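Local structure of alpha-catenin-like protein hmp-1 (Caenorhabditis elegans, 5H5M) at residues D6-I11 against D106-L111. The protein works in the cadherin-catenin complex of adherens junctions, binding beta-catenin and actin filaments, and is required for cell migration and cell shape changes during embryonic body enclosure and elongation. Sequence-based numbering, arbitrary orientation.
Sequences DLINEI and DLRRHL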
ATOM      1  N   ASP A   6       6.795  -8.330  15.355  1.00 51.97           N
ATOM      2  CA  ASP A   6       6.391  -9.468  16.171  1.00 47.90           C
ATOM      3  C   ASP A   6       5.502 -10.457  15.425  1.00 36.40           C
ATOM      4  O   ASP A   6       5.745 -11.662  15.476  1.00 45.75           O
ATOM      5  CB  ASP A   6       5.676  -8.989  17.436  1.00 55.88           C
ATOM      6  CG  ASP A   6       6.615  -8.855  18.617  1.00 74.89           C
ATOM      7  OD1 ASP A   6       7.770  -9.322  18.513  1.00 79.61           O
ATOM      8  OD2 ASP A   6       6.199  -8.293  19.651  1.00 83.75           O
ATOM      9  N   LEU A   7       4.481  -9.955  14.738  1.00 30.89           N
ATOM     10  CA  LEU A   7       3.526 -10.821  14.050  1.00 30.02           C
ATOM     11  C   LEU A   7       4.194 -11.688  12.986  1.00 35.16           C
ATOM     12  O   LEU A   7       3.812 -12.841  12.789  1.00 32.25           O
ATOM     13  CB  LEU A   7       2.405  -9.994  13.414  1.00 29.03           C
ATOM     14  CG  LEU A   7       1.363 -10.789  12.616  1.00 31.99           C
ATOM     15  CD1 LEU A   7       0.747 -11.897  13.463  1.00 29.38           C
ATOM     16  CD2 LEU A   7       0.277  -9.879  12.061  1.00 29.13           C
ATOM     17  N   ILE A   8       5.199 -11.145  12.307  1.00 34.49           N
ATOM     18  CA  ILE A   8       5.870 -11.903  11.260  1.00 29.32           C
ATOM     19  C   ILE A   8       6.781 -12.966  11.874  1.00 32.50           C
ATOM     20  O   ILE A   8       6.938 -14.051  11.317  1.00 39.33           O
ATOM     21  CB  ILE A   8       6.676 -10.986  10.306  1.00 31.06           C
ATOM     22  CG1 ILE A   8       7.052 -11.750   9.035  1.00 35.57           C
ATOM     23  CG2 ILE A   8       7.905 -10.390  10.994  1.00 32.10           C
ATOM     24  CD1 ILE A   8       5.851 -12.255   8.267  1.00 29.01           C
ATOM     25  N   ASN A   9       7.355 -12.670  13.037  1.00 36.02           N
ATOM     26  CA  ASN A   9       8.194 -13.637  13.727  1.00 40.20           C
ATOM     27  C   ASN A   9       7.356 -14.742  14.358  1.00 40.87           C
ATOM     28  O   ASN A   9       7.764 -15.901  14.382  1.00 43.94           O
ATOM     29  CB  ASN A   9       9.053 -12.949  14.786  1.00 52.37           C
ATOM     30  CG  ASN A   9      10.148 -12.092  14.179  1.00 71.36           C
ATOM     31  OD1 ASN A   9      10.566 -12.315  13.041  1.00 70.18           O
ATOM     32  ND2 ASN A   9      10.619 -11.106  14.935  1.00 73.46           N
ATOM     33  N   GLU A  10       6.182 -14.374  14.866  1.00 33.78           N
ATOM     34  CA  GLU A  10       5.248 -15.346  15.420  1.00 31.13           C
ATOM     35  C   GLU A  10       4.818 -16.347  14.352  1.00 33.47           C
ATOM     36  O   GLU A  10       4.758 -17.546  14.606  1.00 45.04           O
ATOM     37  CB  GLU A  10       4.020 -14.647  16.012  1.00 32.86           C
ATOM     38  CG  GLU A  10       4.300 -13.778  17.233  1.00 40.44           C
ATOM     39  CD  GLU A  10       4.536 -14.584  18.502  1.00 49.48           C
ATOM     40  OE1 GLU A  10       4.501 -15.831  18.443  1.00 48.51           O
ATOM     41  OE2 GLU A  10       4.752 -13.964  19.566  1.00 52.88           O
ATOM     42  N   ILE A  11       4.531 -15.843  13.155  1.00 36.00           N
ATOM     43  CA  ILE A  11       4.127 -16.684  12.031  1.00 39.55           C
ATOM     44  C   ILE A  11       5.267 -17.579  11.544  1.00 48.45           C
ATOM     45  O   ILE A  11       5.085 -18.784  11.353  1.00 45.48           O
ATOM     46  CB  ILE A  11       3.622 -15.828  10.853  1.00 38.06           C
ATOM     47  CG1 ILE A  11       2.276 -15.186  11.194  1.00 31.97           C
ATOM     48  CG2 ILE A  11       3.493 -16.666   9.596  1.00 33.09           C
ATOM     49  CD1 ILE A  11       1.762 -14.262  10.117  1.00 24.27           C
ATOM     50  N   ASP A 106      -1.383 -18.722   3.348  1.00 27.78           N
ATOM     51  CA  ASP A 106      -2.448 -17.863   2.850  1.00 29.39           C
ATOM     52  C   ASP A 106      -2.683 -16.677   3.778  1.00 31.41           C
ATOM     53  O   ASP A 106      -2.903 -15.554   3.322  1.00 30.31           O
ATOM     54  CB  ASP A 106      -3.743 -18.656   2.670  1.00 31.23           C
ATOM     55  CG  ASP A 106      -3.687 -19.601   1.485  1.00 45.48           C
ATOM     56  OD1 ASP A 106      -4.328 -20.673   1.543  1.00 53.93           O
ATOM     57  OD2 ASP A 106      -2.999 -19.269   0.495  1.00 39.13           O
ATOM     58  N   LEU A 107      -2.636 -16.932   5.082  1.00 28.69           N
ATOM     59  CA  LEU A 107      -2.844 -15.876   6.063  1.00 24.02           C
ATOM     60  C   LEU A 107      -1.797 -14.780   5.923  1.00 22.67           C
ATOM     61  O   LEU A 107      -2.124 -13.596   5.969  1.00 26.45           O
ATOM     62  CB  LEU A 107      -2.821 -16.439   7.484  1.00 22.80           C
ATOM     63  CG  LEU A 107      -2.980 -15.394   8.593  1.00 25.17           C
ATOM     64  CD1 LEU A 107      -4.303 -14.660   8.460  1.00 20.57           C
ATOM     65  CD2 LEU A 107      -2.863 -16.037   9.963  1.00 42.47           C
ATOM     66  N   ARG A 108      -0.539 -15.162   5.733  1.00 22.85           N
ATOM     67  CA  ARG A 108       0.508 -14.155   5.655  1.00 30.53           C
ATOM     68  C   ARG A 108       0.429 -13.374   4.342  1.00 32.02           C
ATOM     69  O   ARG A 108       0.749 -12.187   4.317  1.00 34.96           O
ATOM     70  CB  ARG A 108       1.897 -14.780   5.842  1.00 37.96           C
ATOM     71  CG  ARG A 108       2.281 -15.867   4.865  1.00 51.62           C
ATOM     72  CD  ARG A 108       3.658 -16.415   5.217  1.00 61.76           C
ATOM     73  NE  ARG A 108       4.689 -15.383   5.130  1.00 62.52           N
ATOM     74  CZ  ARG A 108       5.771 -15.336   5.900  1.00 56.23           C
ATOM     75  NH1 ARG A 108       5.966 -16.260   6.833  1.00 55.38           N
ATOM     76  NH2 ARG A 108       6.655 -14.358   5.744  1.00 48.12           N
ATOM     77  N   ARG A 109      -0.018 -14.015   3.267  1.00 23.69           N
ATOM     78  CA  ARG A 109      -0.197 -13.300   2.006  1.00 25.64           C
ATOM     79  C   ARG A 109      -1.251 -12.214   2.167  1.00 26.74           C
ATOM     80  O   ARG A 109      -1.057 -11.082   1.725  1.00 25.65           O
ATOM     81  CB  ARG A 109      -0.594 -14.243   0.867  1.00 26.65           C
ATOM     82  CG  ARG A 109      -0.669 -13.535  -0.485  1.00 29.04           C
ATOM     83  CD  ARG A 109      -1.139 -14.446  -1.611  1.00 44.40           C
ATOM     84  NE  ARG A 109      -2.520 -14.884  -1.430  1.00 58.00           N
ATOM     85  CZ  ARG A 109      -2.871 -16.081  -0.970  1.00 63.53           C
ATOM     86  NH1 ARG A 109      -4.154 -16.393  -0.836  1.00 65.17           N
ATOM     87  NH2 ARG A 109      -1.938 -16.968  -0.649  1.00 57.20           N
ATOM     88  N   HIS A 110      -2.361 -12.568   2.812  1.00 24.60           N
ATOM     89  CA  HIS A 110      -3.431 -11.615   3.103  1.00 24.15           C
ATOM     90  C   HIS A 110      -2.954 -10.445   3.964  1.00 23.64           C
ATOM     91  O   HIS A 110      -3.312  -9.293   3.713  1.00 25.52           O
ATOM     92  CB  HIS A 110      -4.592 -12.324   3.800  1.00 22.72           C
ATOM     93  CG  HIS A 110      -5.359 -13.248   2.906  1.00 28.80           C
ATOM     94  ND1 HIS A 110      -5.901 -14.435   3.349  1.00 28.15           N
ATOM     95  CD2 HIS A 110      -5.683 -13.151   1.594  1.00 28.15           C
ATOM     96  CE1 HIS A 110      -6.520 -15.035   2.346  1.00 29.90           C
ATOM     97  NE2 HIS A 110      -6.404 -14.276   1.272  1.00 35.61           N
ATOM     98  N   LEU A 111      -2.145 -10.745   4.975  1.00 20.76           N
ATOM     99  CA  LEU A 111      -1.633  -9.722   5.881  1.00 20.32           C
ATOM    100  C   LEU A 111      -0.669  -8.785   5.160  1.00 27.70           C
ATOM    101  O   LEU A 111      -0.753  -7.563   5.313  1.00 23.34           O
ATOM    102  CB  LEU A 111      -0.938 -10.364   7.085  1.00 19.64           C
ATOM    103  CG  LEU A 111      -1.812 -11.206   8.019  1.00 24.01           C
ATOM    104  CD1 LEU A 111      -0.949 -12.075   8.917  1.00 19.56           C
ATOM    105  CD2 LEU A 111      -2.737 -10.321   8.849  1.00 22.51           C
TER
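Ile11 meets both Arg108 and Leu111, using a different branch for each. Its CG1 points anti to the carbonyl carbon (chi1 -70°) and extends to CD1, which lies 3.7 Å from Leu111 CD1. The other branch, CG2, approaches the Arg108 guanidinium obliquely, 3.7 Å from Arg108 NH1. Arg108 leaves its helix toward segment 6-11, and a bend at chi3 (-62°) turns the guanidinium at the end of the chain; Ile8 CD1 sits over one face of this group, 3.4 Å from Arg108 NH2. The planar group therefore contributes to the contact through van der Waals packing, while its charge is met by Asp12, the residue that follows segment 6-11 on helix 6-17, in a salt bridge through Arg108 NH1. This pairing would fix the guanidinium against the two isoleucines.

Leu111 CD1 has a second apolar partner in Leu7 CD2, at 4.0 Å, the two side chains crossing at about a right angle. The apolar packing continues onto helix 27-49, where Leu7 touches Ile48, Ile11 touches Ile41 and Leu111 touches Ser45; Leu169 adjoins both leucines. Locally the helix axes run antiparallel at 165° and approach to 11.5 Å at their closest, a wide spacing bridged by side-chain ends. Antiparallel helices packed through buried aliphatic side chains are characteristic of the four-helix bundles of the vinculin/alpha-catenin family, here in the M domain of HMP-1.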